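Local coordinates for BIS(5'-nucleosyl)-tetraphosphatase (Diadenosine tetraphosphatase), putative (Plasmodium falciparum, PDB 5CFJ), which probably hydrolyses diadenosine tetraphosphate (Ap4A) asymmetrically, as a member of the Nudix hydrolase family, at residues 77-82 with 144-149; 10-15 with 98-103; 83-88 with 134-139. All coordinates share one frame; numbering follows the deposited sequence. Where two conformers were deposited one is given.

Interaction 1: residues 77-82 with 144-149; sequences KLLNYQ and EEFLNK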
loop_
_atom_site.group_PDB
_atom_site.type_symbol
_atom_site.label_atom_id
_atom_site.label_comp_id
_atom_site.label_asym_id
_atom_site.label_seq_id
_atom_site.Cartn_x
_atom_site.Cartn_y
_atom_site.Cartn_z
ATOM N N LYS A 77 -7.666 8.720 -7.029
ATOM C CA LYS A 77 -7.329 8.765 -8.436
ATOM C C LYS A 77 -6.241 7.750 -8.708
ATOM O O LYS A 77 -5.134 7.864 -8.178
ATOM C CB LYS A 77 -6.849 10.150 -8.830
ATOM C CG LYS A 77 -6.477 10.281 -10.285
ATOM C CD LYS A 77 -5.906 11.658 -10.562
ATOM C CE LYS A 77 -5.443 11.820 -11.994
ATOM N NZ LYS A 77 -4.930 13.202 -12.206
ATOM N N LEU A 78 -6.549 6.743 -9.510
ATOM C CA LEU A 78 -5.548 5.771 -9.914
ATOM C C LEU A 78 -4.542 6.457 -10.816
ATOM O O LEU A 78 -4.910 7.108 -11.794
ATOM C CB LEU A 78 -6.190 4.569 -10.610
ATOM C CG LEU A 78 -7.027 3.648 -9.717
ATOM C CD1 LEU A 78 -7.929 2.754 -10.556
ATOM C CD2 LEU A 78 -6.135 2.810 -8.818
ATOM N N LEU A 79 -3.270 6.325 -10.473
ATOM C CA LEU A 79 -2.212 6.951 -11.253
ATOM C C LEU A 79 -1.482 5.931 -12.104
ATOM O O LEU A 79 -1.575 4.721 -11.885
ATOM C CB LEU A 79 -1.222 7.672 -10.337
ATOM C CG LEU A 79 -1.875 8.726 -9.439
ATOM C CD1 LEU A 79 -0.841 9.359 -8.524
ATOM C CD2 LEU A 79 -2.596 9.794 -10.259
ATOM N N ASN A 80 -0.731 6.427 -13.075
ATOM C CA ASN A 80 -0.059 5.564 -14.030
ATOM C C ASN A 80 1.281 5.030 -13.517
ATOM O O ASN A 80 2.319 5.191 -14.157
ATOM C CB ASN A 80 0.146 6.319 -15.333
ATOM C CG ASN A 80 0.662 5.435 -16.416
ATOM O OD1 ASN A 80 0.269 4.268 -16.501
ATOM N ND2 ASN A 80 1.571 5.956 -17.235
ATOM N N TYR A 81 1.256 4.387 -12.358
ATOM C CA TYR A 81 2.454 3.804 -11.777
ATOM C C TYR A 81 2.096 2.482 -11.128
ATOM O O TYR A 81 1.149 2.402 -10.351
ATOM C CB TYR A 81 3.092 4.745 -10.743
ATOM C CG TYR A 81 4.312 4.153 -10.079
ATOM C CD1 TYR A 81 4.190 3.318 -8.974
ATOM C CD2 TYR A 81 5.581 4.407 -10.562
ATOM C CE1 TYR A 81 5.300 2.746 -8.369
ATOM C CE2 TYR A 81 6.700 3.840 -9.965
ATOM C CZ TYR A 81 6.549 3.014 -8.866
ATOM O OH TYR A 81 7.645 2.451 -8.266
ATOM N N GLN A 82 2.861 1.447 -11.438
ATOM C CA GLN A 82 2.732 0.170 -10.748
ATOM C C GLN A 82 4.097 -0.467 -10.616
ATOM O O GLN A 82 5.005 -0.198 -11.411
ATOM C CB GLN A 82 1.790 -0.772 -11.486
ATOM C CG GLN A 82 2.316 -1.191 -12.845
ATOM C CD GLN A 82 1.458 -2.249 -13.508
ATOM O OE1 GLN A 82 1.875 -3.400 -13.656
ATOM N NE2 GLN A 82 0.260 -1.861 -13.928
ATOM N N GLU A 144 7.545 8.335 -5.133
ATOM C CA GLU A 144 7.690 9.781 -4.961
ATOM C C GLU A 144 8.382 10.421 -6.161
ATOM O O GLU A 144 8.025 11.533 -6.574
ATOM C CB GLU A 144 8.439 10.094 -3.671
ATOM C CG GLU A 144 7.586 9.836 -2.447
ATOM C CD GLU A 144 8.109 10.526 -1.215
ATOM O OE1 GLU A 144 9.329 10.478 -0.974
ATOM O OE2 GLU A 144 7.295 11.133 -0.491
ATOM N N GLU A 145 9.349 9.711 -6.733
ATOM C CA GLU A 145 9.979 10.162 -7.974
ATOM C C GLU A 145 8.948 10.315 -9.100
ATOM O O GLU A 145 8.946 11.318 -9.820
ATOM C CB GLU A 145 11.080 9.184 -8.377
ATOM C CG GLU A 145 12.036 9.683 -9.429
ATOM C CD GLU A 145 13.388 9.007 -9.318
ATOM O OE1 GLU A 145 13.600 8.277 -8.326
ATOM O OE2 GLU A 145 14.237 9.207 -10.212
ATOM N N PHE A 146 8.068 9.327 -9.248
ATOM C CA PHE A 146 7.009 9.425 -10.248
ATOM C C PHE A 146 6.101 10.627 -9.982
ATOM O O PHE A 146 5.756 11.380 -10.905
ATOM C CB PHE A 146 6.184 8.137 -10.294
ATOM C CG PHE A 146 4.920 8.261 -11.103
ATOM C CD1 PHE A 146 4.930 8.071 -12.477
ATOM C CD2 PHE A 146 3.718 8.575 -10.490
ATOM C CE1 PHE A 146 3.768 8.195 -13.221
ATOM C CE2 PHE A 146 2.558 8.708 -11.227
ATOM C CZ PHE A 146 2.580 8.513 -12.591
ATOM N N LEU A 147 5.712 10.806 -8.722
ATOM C CA LEU A 147 4.773 11.863 -8.350
ATOM C C LEU A 147 5.319 13.263 -8.594
ATOM O O LEU A 147 4.557 14.223 -8.697
ATOM C CB LEU A 147 4.373 11.709 -6.887
ATOM C CG LEU A 147 3.451 10.528 -6.575
ATOM C CD1 LEU A 147 3.513 10.175 -5.097
ATOM C CD2 LEU A 147 2.017 10.844 -6.993
ATOM N N ASN A 148 6.638 13.380 -8.692
ATOM C CA ASN A 148 7.258 14.674 -8.900
ATOM C C ASN A 148 7.520 14.986 -10.372
ATOM O O ASN A 148 8.079 16.028 -10.700
ATOM C CB ASN A 148 8.546 14.760 -8.087
ATOM C CG ASN A 148 8.289 15.153 -6.642
ATOM O OD1 ASN A 148 8.194 16.340 -6.321
ATOM N ND2 ASN A 148 8.166 14.162 -5.767
ATOM N N LYS A 149 7.106 14.092 -11.264
ATOM C CA LYS A 149 7.170 14.394 -12.693
ATOM C C LYS A 149 6.165 15.485 -13.061
ATOM O O LYS A 149 5.729 15.580 -14.208
ATOM C CB LYS A 149 6.911 13.141 -13.527
ATOM C CG LYS A 149 7.974 12.073 -13.394
ATOM C CD LYS A 149 7.614 10.841 -14.212
ATOM C CE LYS A 149 8.771 9.865 -14.246
ATOM N NZ LYS A 149 8.465 8.685 -15.085
#

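Interaction 2: residues 10-15 with 98-103; sequences GILLCR and YYLAML. With SO4 (sulfate ion), chain D.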
loop_
_atom_site.group_PDB
_atom_site.type_symbol
_atom_site.label_atom_id
_atom_site.label_comp_id
_atom_site.label_asym_id
_atom_site.label_seq_id
_atom_site.Cartn_x
_atom_site.Cartn_y
_atom_site.Cartn_z
ATOM N N GLY A 10 -2.245 -4.841 -4.492
ATOM C CA GLY A 10 -2.653 -3.805 -3.571
ATOM C C GLY A 10 -2.614 -2.423 -4.164
ATOM O O GLY A 10 -2.054 -2.195 -5.239
ATOM N N ILE A 11 -3.228 -1.493 -3.452
ATOM C CA ILE A 11 -3.161 -0.093 -3.827
ATOM C C ILE A 11 -2.106 0.565 -2.952
ATOM O O ILE A 11 -2.190 0.522 -1.724
ATOM C CB ILE A 11 -4.514 0.642 -3.666
ATOM C CG1 ILE A 11 -5.600 0.023 -4.561
ATOM C CG2 ILE A 11 -4.346 2.143 -3.939
ATOM C CD1 ILE A 11 -5.362 0.226 -6.063
ATOM N N LEU A 12 -1.094 1.147 -3.583
ATOM C CA LEU A 12 -0.183 2.031 -2.876
ATOM C C LEU A 12 -0.871 3.388 -2.823
ATOM O O LEU A 12 -0.798 4.188 -3.761
ATOM C CB LEU A 12 1.181 2.102 -3.560
ATOM C CG LEU A 12 2.205 3.009 -2.885
ATOM C CD1 LEU A 12 2.497 2.512 -1.471
ATOM C CD2 LEU A 12 3.474 3.076 -3.724
ATOM N N LEU A 13 -1.610 3.590 -1.745
ATOM C CA LEU A 13 -2.426 4.778 -1.565
ATOM C C LEU A 13 -1.584 5.886 -0.957
ATOM O O LEU A 13 -0.975 5.705 0.098
ATOM C CB LEU A 13 -3.641 4.469 -0.685
ATOM C CG LEU A 13 -4.691 5.570 -0.595
ATOM C CD1 LEU A 13 -5.352 5.803 -1.960
ATOM C CD2 LEU A 13 -5.738 5.210 0.454
ATOM N N CYS A 14 -1.537 7.028 -1.632
ATOM C CA CYS A 14 -0.765 8.167 -1.160
ATOM C C CYS A 14 -1.655 9.387 -0.982
ATOM O O CYS A 14 -2.795 9.408 -1.442
ATOM C CB CYS A 14 0.395 8.488 -2.114
ATOM S SG CYS A 14 -0.053 9.240 -3.679
ATOM N N ARG A 15 -1.131 10.387 -0.287
ATOM C CA ARG A 15 -1.785 11.678 -0.152
ATOM C C ARG A 15 -0.711 12.748 -0.077
ATOM O O ARG A 15 0.414 12.487 0.364
ATOM C CB ARG A 15 -2.683 11.718 1.087
ATOM C CG ARG A 15 -1.929 11.709 2.409
ATOM C CD ARG A 15 -2.877 11.661 3.591
ATOM N NE ARG A 15 -2.155 11.867 4.844
ATOM C CZ ARG A 15 -2.722 11.876 6.045
ATOM N NH1 ARG A 15 -4.030 11.709 6.161
ATOM N NH2 ARG A 15 -1.979 12.067 7.126
ATOM N N TYR A 98 1.765 -3.516 -6.689
ATOM C CA TYR A 98 1.130 -2.324 -6.143
ATOM C C TYR A 98 0.819 -1.341 -7.257
ATOM O O TYR A 98 1.656 -1.108 -8.133
ATOM C CB TYR A 98 2.028 -1.653 -5.109
ATOM C CG TYR A 98 2.217 -2.454 -3.852
ATOM C CD1 TYR A 98 1.231 -2.485 -2.872
ATOM C CD2 TYR A 98 3.383 -3.188 -3.635
ATOM C CE1 TYR A 98 1.405 -3.212 -1.707
ATOM C CE2 TYR A 98 3.563 -3.912 -2.474
ATOM C CZ TYR A 98 2.570 -3.929 -1.517
ATOM O OH TYR A 98 2.733 -4.651 -0.348
ATOM N N TYR A 99 -0.377 -0.760 -7.189
ATOM C CA TYR A 99 -0.845 0.255 -8.132
ATOM C C TYR A 99 -0.969 1.555 -7.362
ATOM O O TYR A 99 -1.654 1.601 -6.349
ATOM C CB TYR A 99 -2.197 -0.134 -8.737
ATOM C CG TYR A 99 -2.216 -1.519 -9.356
ATOM C CD1 TYR A 99 -2.526 -2.632 -8.588
ATOM C CD2 TYR A 99 -1.905 -1.715 -10.694
ATOM C CE1 TYR A 99 -2.543 -3.901 -9.132
ATOM C CE2 TYR A 99 -1.918 -2.990 -11.251
ATOM C CZ TYR A 99 -2.231 -4.070 -10.457
ATOM O OH TYR A 99 -2.247 -5.334 -10.980
ATOM N N LEU A 100 -0.306 2.605 -7.824
ATOM C CA LEU A 100 -0.329 3.885 -7.123
ATOM C C LEU A 100 -1.662 4.599 -7.283
ATOM O O LEU A 100 -2.219 4.645 -8.379
ATOM C CB LEU A 100 0.795 4.775 -7.642
ATOM C CG LEU A 100 1.031 6.135 -6.972
ATOM C CD1 LEU A 100 1.466 5.989 -5.519
ATOM C CD2 LEU A 100 2.054 6.940 -7.751
ATOM N N ALA A 101 -2.168 5.172 -6.200
ATOM C CA ALA A 101 -3.372 5.994 -6.269
ATOM C C ALA A 101 -3.249 7.155 -5.301
ATOM O O ALA A 101 -2.633 7.011 -4.246
ATOM C CB ALA A 101 -4.609 5.171 -5.952
ATOM N N MET A 102 -3.821 8.299 -5.654
ATOM C CA MET A 102 -3.805 9.437 -4.751
ATOM C C MET A 102 -5.179 9.665 -4.150
ATOM O O MET A 102 -6.176 9.861 -4.850
ATOM C CB MET A 102 -3.330 10.701 -5.456
ATOM C CG MET A 102 -3.041 11.830 -4.480
ATOM S SD MET A 102 -2.560 13.343 -5.323
ATOM C CE MET A 102 -1.109 12.802 -6.222
ATOM N N LEU A 103 -5.215 9.623 -2.826
ATOM C CA LEU A 103 -6.421 9.895 -2.083
ATOM C C LEU A 103 -6.731 11.370 -2.262
ATOM O O LEU A 103 -5.874 12.217 -2.035
ATOM C CB LEU A 103 -6.224 9.540 -0.617
ATOM C CG LEU A 103 -7.454 9.594 0.281
ATOM C CD1 LEU A 103 -8.495 8.559 -0.129
ATOM C CD2 LEU A 103 -7.008 9.390 1.707
HETATM S S SO4 D . -4.033 11.041 10.068
HETATM O O1 SO4 D . -4.204 9.612 10.304
HETATM O O2 SO4 D . -4.912 11.462 8.979
HETATM O O3 SO4 D . -2.639 11.302 9.726
HETATM O O4 SO4 D . -4.380 11.770 11.285
#

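Interaction 3: residues 83-88 with 134-139; sequences KTLKYN and ESLADL. With SO4 (sulfate ion), chain B.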
loop_
_atom_site.group_PDB
_atom_site.type_symbol
_atom_site.label_atom_id
_atom_site.label_comp_id
_atom_site.label_asym_id
_atom_site.label_seq_id
_atom_site.Cartn_x
_atom_site.Cartn_y
_atom_site.Cartn_z
ATOM N N LYS A 83 4.249 -1.313 -9.609
ATOM C CA LYS A 83 5.486 -2.065 -9.478
ATOM C C LYS A 83 5.203 -3.410 -8.857
ATOM O O LYS A 83 4.422 -3.521 -7.908
ATOM C CB LYS A 83 6.529 -1.312 -8.644
ATOM C CG LYS A 83 7.919 -1.979 -8.688
ATOM C CD LYS A 83 9.001 -1.218 -7.941
ATOM C CE LYS A 83 10.344 -1.913 -8.133
ATOM N NZ LYS A 83 11.468 -1.229 -7.434
ATOM N N THR A 84 5.873 -4.426 -9.381
ATOM C CA THR A 84 5.790 -5.769 -8.842
ATOM C C THR A 84 7.056 -6.059 -8.043
ATOM O O THR A 84 8.172 -5.886 -8.528
ATOM C CB THR A 84 5.595 -6.788 -9.961
ATOM O OG1 THR A 84 4.367 -6.499 -10.642
ATOM C CG2 THR A 84 5.515 -8.178 -9.409
ATOM N N LEU A 85 6.862 -6.475 -6.801
ATOM C CA LEU A 85 7.941 -6.863 -5.906
ATOM C C LEU A 85 7.945 -8.362 -5.762
ATOM O O LEU A 85 6.932 -8.946 -5.435
ATOM C CB LEU A 85 7.757 -6.225 -4.528
ATOM C CG LEU A 85 7.544 -4.719 -4.469
ATOM C CD1 LEU A 85 7.437 -4.257 -3.025
ATOM C CD2 LEU A 85 8.656 -3.984 -5.195
ATOM N N LYS A 86 9.089 -8.985 -5.988
ATOM C CA LYS A 86 9.225 -10.409 -5.741
ATOM C C LYS A 86 10.173 -10.618 -4.577
ATOM O O LYS A 86 11.271 -10.064 -4.548
ATOM C CB LYS A 86 9.722 -11.152 -6.977
ATOM C CG LYS A 86 9.864 -12.634 -6.691
ATOM C CD LYS A 86 10.019 -13.457 -7.932
ATOM C CE LYS A 86 9.919 -14.932 -7.587
ATOM N NZ LYS A 86 10.057 -15.779 -8.793
ATOM N N TYR A 87 9.739 -11.424 -3.616
ATOM C CA TYR A 87 10.491 -11.622 -2.389
ATOM C C TYR A 87 10.141 -12.965 -1.786
ATOM O O TYR A 87 9.273 -13.661 -2.292
ATOM C CB TYR A 87 10.209 -10.492 -1.398
ATOM C CG TYR A 87 8.739 -10.200 -1.157
ATOM C CD1 TYR A 87 8.020 -9.398 -2.034
ATOM C CD2 TYR A 87 8.075 -10.708 -0.043
ATOM C CE1 TYR A 87 6.682 -9.116 -1.819
ATOM C CE2 TYR A 87 6.729 -10.426 0.185
ATOM C CZ TYR A 87 6.040 -9.630 -0.712
ATOM O OH TYR A 87 4.708 -9.324 -0.514
ATOM N N ASN A 88 10.822 -13.342 -0.712
ATOM C CA ASN A 88 10.572 -14.640 -0.106
ATOM C C ASN A 88 9.835 -14.545 1.216
ATOM O O ASN A 88 10.063 -13.629 2.004
ATOM C CB ASN A 88 11.886 -15.392 0.083
ATOM C CG ASN A 88 12.507 -15.800 -1.233
ATOM O OD1 ASN A 88 11.810 -16.224 -2.155
ATOM N ND2 ASN A 88 13.825 -15.676 -1.330
ATOM N N GLU A 134 13.674 -3.642 2.047
ATOM C CA GLU A 134 14.219 -2.780 1.008
ATOM C C GLU A 134 13.274 -2.628 -0.168
ATOM O O GLU A 134 13.143 -1.541 -0.716
ATOM C CB GLU A 134 15.559 -3.317 0.513
ATOM C CG GLU A 134 16.665 -3.143 1.525
ATOM C CD GLU A 134 17.971 -3.797 1.115
ATOM O OE1 GLU A 134 18.081 -4.281 -0.032
ATOM O OE2 GLU A 134 18.892 -3.823 1.953
ATOM N N SER A 135 12.615 -3.713 -0.554
ATOM C CA SER A 135 11.689 -3.663 -1.691
ATOM C C SER A 135 10.603 -2.596 -1.515
ATOM O O SER A 135 10.316 -1.811 -2.439
ATOM C CB SER A 135 11.043 -5.036 -1.909
ATOM O OG SER A 135 10.423 -5.511 -0.724
ATOM N N LEU A 136 10.018 -2.557 -0.321
ATOM C CA LEU A 136 8.955 -1.605 -0.013
ATOM C C LEU A 136 9.482 -0.191 0.173
ATOM O O LEU A 136 8.870 0.775 -0.299
ATOM C CB LEU A 136 8.192 -2.026 1.245
ATOM C CG LEU A 136 7.002 -2.953 1.059
ATOM C CD1 LEU A 136 6.350 -3.234 2.392
ATOM C CD2 LEU A 136 6.002 -2.339 0.084
ATOM N N ALA A 137 10.610 -0.071 0.868
ATOM C CA ALA A 137 11.217 1.240 1.063
ATOM C C ALA A 137 11.500 1.897 -0.295
ATOM O O ALA A 137 11.192 3.087 -0.563
ATOM C CB ALA A 137 12.493 1.107 1.883
ATOM N N ASP A 138 12.070 1.083 -1.172
ATOM C CA ASP A 138 12.443 1.553 -2.484
ATOM C C ASP A 138 11.203 1.865 -3.308
ATOM O O ASP A 138 11.197 2.843 -4.053
ATOM C CB ASP A 138 13.324 0.534 -3.199
ATOM C CG ASP A 138 14.681 0.393 -2.545
ATOM O OD1 ASP A 138 15.027 1.255 -1.709
ATOM O OD2 ASP A 138 15.401 -0.569 -2.862
ATOM N N LEU A 139 10.144 1.061 -3.160
ATOM C CA LEU A 139 8.870 1.375 -3.795
ATOM C C LEU A 139 8.424 2.780 -3.421
ATOM O O LEU A 139 7.990 3.549 -4.289
ATOM C CB LEU A 139 7.811 0.357 -3.387
ATOM C CG LEU A 139 6.379 0.630 -3.851
ATOM C CD1 LEU A 139 6.249 0.512 -5.368
ATOM C CD2 LEU A 139 5.414 -0.317 -3.153
HETATM S S SO4 B . 3.788 -9.918 3.033
HETATM O O1 SO4 B . 2.788 -9.155 3.772
HETATM O O2 SO4 B . 3.484 -9.950 1.607
HETATM O O3 SO4 B . 5.100 -9.313 3.245
HETATM O O4 SO4 B . 3.820 -11.284 3.554
HETATM O O HOH W 1 11.467 -2.231 -4.880
#

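Interaction 1: residues 77-82 with 144-149
The last turn of the C-terminal helix 134-147 of this Nudix fold packs on the corner of strand 76-89, and F146 carries most of the contact. Y81 CB sits over the centre of the F146 ring, 3.9 Å from the ring centroid and 9° off its normal. This is a CH-pi contact on one face of the ring. The two side chains lie alongside each other and point opposite ways. Y81 CD2 is 3.8 Å from F146 CB. The ring planes meet obliquely, at 45°. F146 CG is anti to the backbone N (chi1 169°), and this sends the ring out from the helix to the strand corner. There the far end of the ring meets the backbone: F146 CE1 is 3.5 Å from N80 O. N80 is the centre of an inverse gamma turn, where the strand changes direction. L79 CB approaches F146 CE2 at 4.0 Å. The L79 side chain lies across that of L147, nearly perpendicular to it, with L79 CD1 3.6 Å from L147 CD2. No hydrogen bond joins the two segments. Just past the helix, the N148 side chain turns back, and its ND2 donates to E144 O at 2.8 Å, from above the carbonyl plane. The contact is a helix end packed on a kinked strand, within the alpha/beta/alpha sandwich typical of Nudix proteins.

Interaction 2: residues 10-15 with 98-103
G10 O accepts the first of five backbone hydrogen bonds between the parallel strands 10-15 and 98-103, from Y99 N at 2.9 Å. The others run L12 N to Y99 O, A101 N to L12 O, C14 N to A101 O and L103 N to C14 O. The most bent is L12 N to Y99 O, with 140° at the hydrogen. Each of these carbonyl oxygens also receives a CA-H...O contact, as L12 O does from L100 CA. The strand axes are inclined at 31°, a clear twist.

Apolar contacts lie on both faces of the sheet. On one, I11 CG2 meets A101 CB at 3.6 Å, and L13 CD1 reaches both A101 CB and L103 CB. On the other, L12 CD2 is 4.0 Å from L100 CD1. C14 SG packs between L100 CD1 and M102 CB, 4.0 Å from each.

The charged contact is at the end of the first strand. R15 NH1 and NH2 grip sulfate oxygens O2 and O3, with NH2 to O3 at 2.8 Å. The sulfate probably came from the crystallisation liquor. R15 NE makes a salt bridge with E31, and the guanidinium also forms a cation-pi contact with W121.

Helix 57-69 covers the I11 and Y99 face through A61. Helix 134-147 covers the L12 and L100 face. Strand 76-89 flanks 98-103 antiparallel, and strand 30-37 flanks 10-15 antiparallel.

Interaction 3: residues 83-88 with 134-139
S135 meets L85 across the contact, near the start of helix 134-147. The helix runs nearly antiparallel to strand 83-88, with 164° between their directions and 9.3 Å between the axes at closest approach. L85 is buried and points to the helix. Its CG is anti to the carbonyl carbon (chi1 -52°), and both methyls end beside S135. L85 CD1 is 3.9 Å from S135 CB and 3.8 Å from S135 O, so the branched end lies against the helix backbone as well as the side chain.

S135 O has a polar link too. A water donates to it at 2.7 Å and accepts from K83 NZ, also at 2.7 Å. The water thus joins the strand to the first turn of the helix. S135 O also accepts the helix bond from L139 N. The amine of K83 has a stronger partner in E142, with which it forms a salt bridge.

L136 starts away from the strand, but its end returns: L136 CD2 is 3.9 Å from L85 CD1.

L139 meets the aliphatic part of K83. K83 runs extended along the L139 side chain, which points the opposite way; L139 CD1 is 3.8 Å from K83 CB. K83 CD also passes L139 CD1. L139 packs on Y98 of the next strand as well.

Farther along the strand, Y87 OH donates to sulfate O2, which lies in the plane of the ring at its edge, and is also hydrogen-bonded to T96 OG1. H43, K48 and K94 also bind this sulfate, probably a crystallisation ion. Here helix 134-147 packs along strand 76-89 on one face of the sheet, as expected for one of the two helical layers of the alpha/beta/alpha Nudix fold.

Overall arrangement
Interactions 1 and 3 hold the same two elements, strand 76-89 and helix 134-147, at opposite ends of that helix. Interaction 1 is a surface contact and rests on an aromatic ring. Interaction 3 is more buried and adds a water bridge to its leucine packing. Neither has a direct hydrogen bond across it. Interaction 2 is different: it lies in the core of the sheet and is built on backbone hydrogen bonds between parallel strands. It borders both others, because strand 92-103 pairs antiparallel with strand 76-89. Probable backbone hydrogen bonds join K77 to M102, L79 to L100 and K83 to Y98. Y98 and L12 pack on L139, tying the sheet core to the helix of interaction 3.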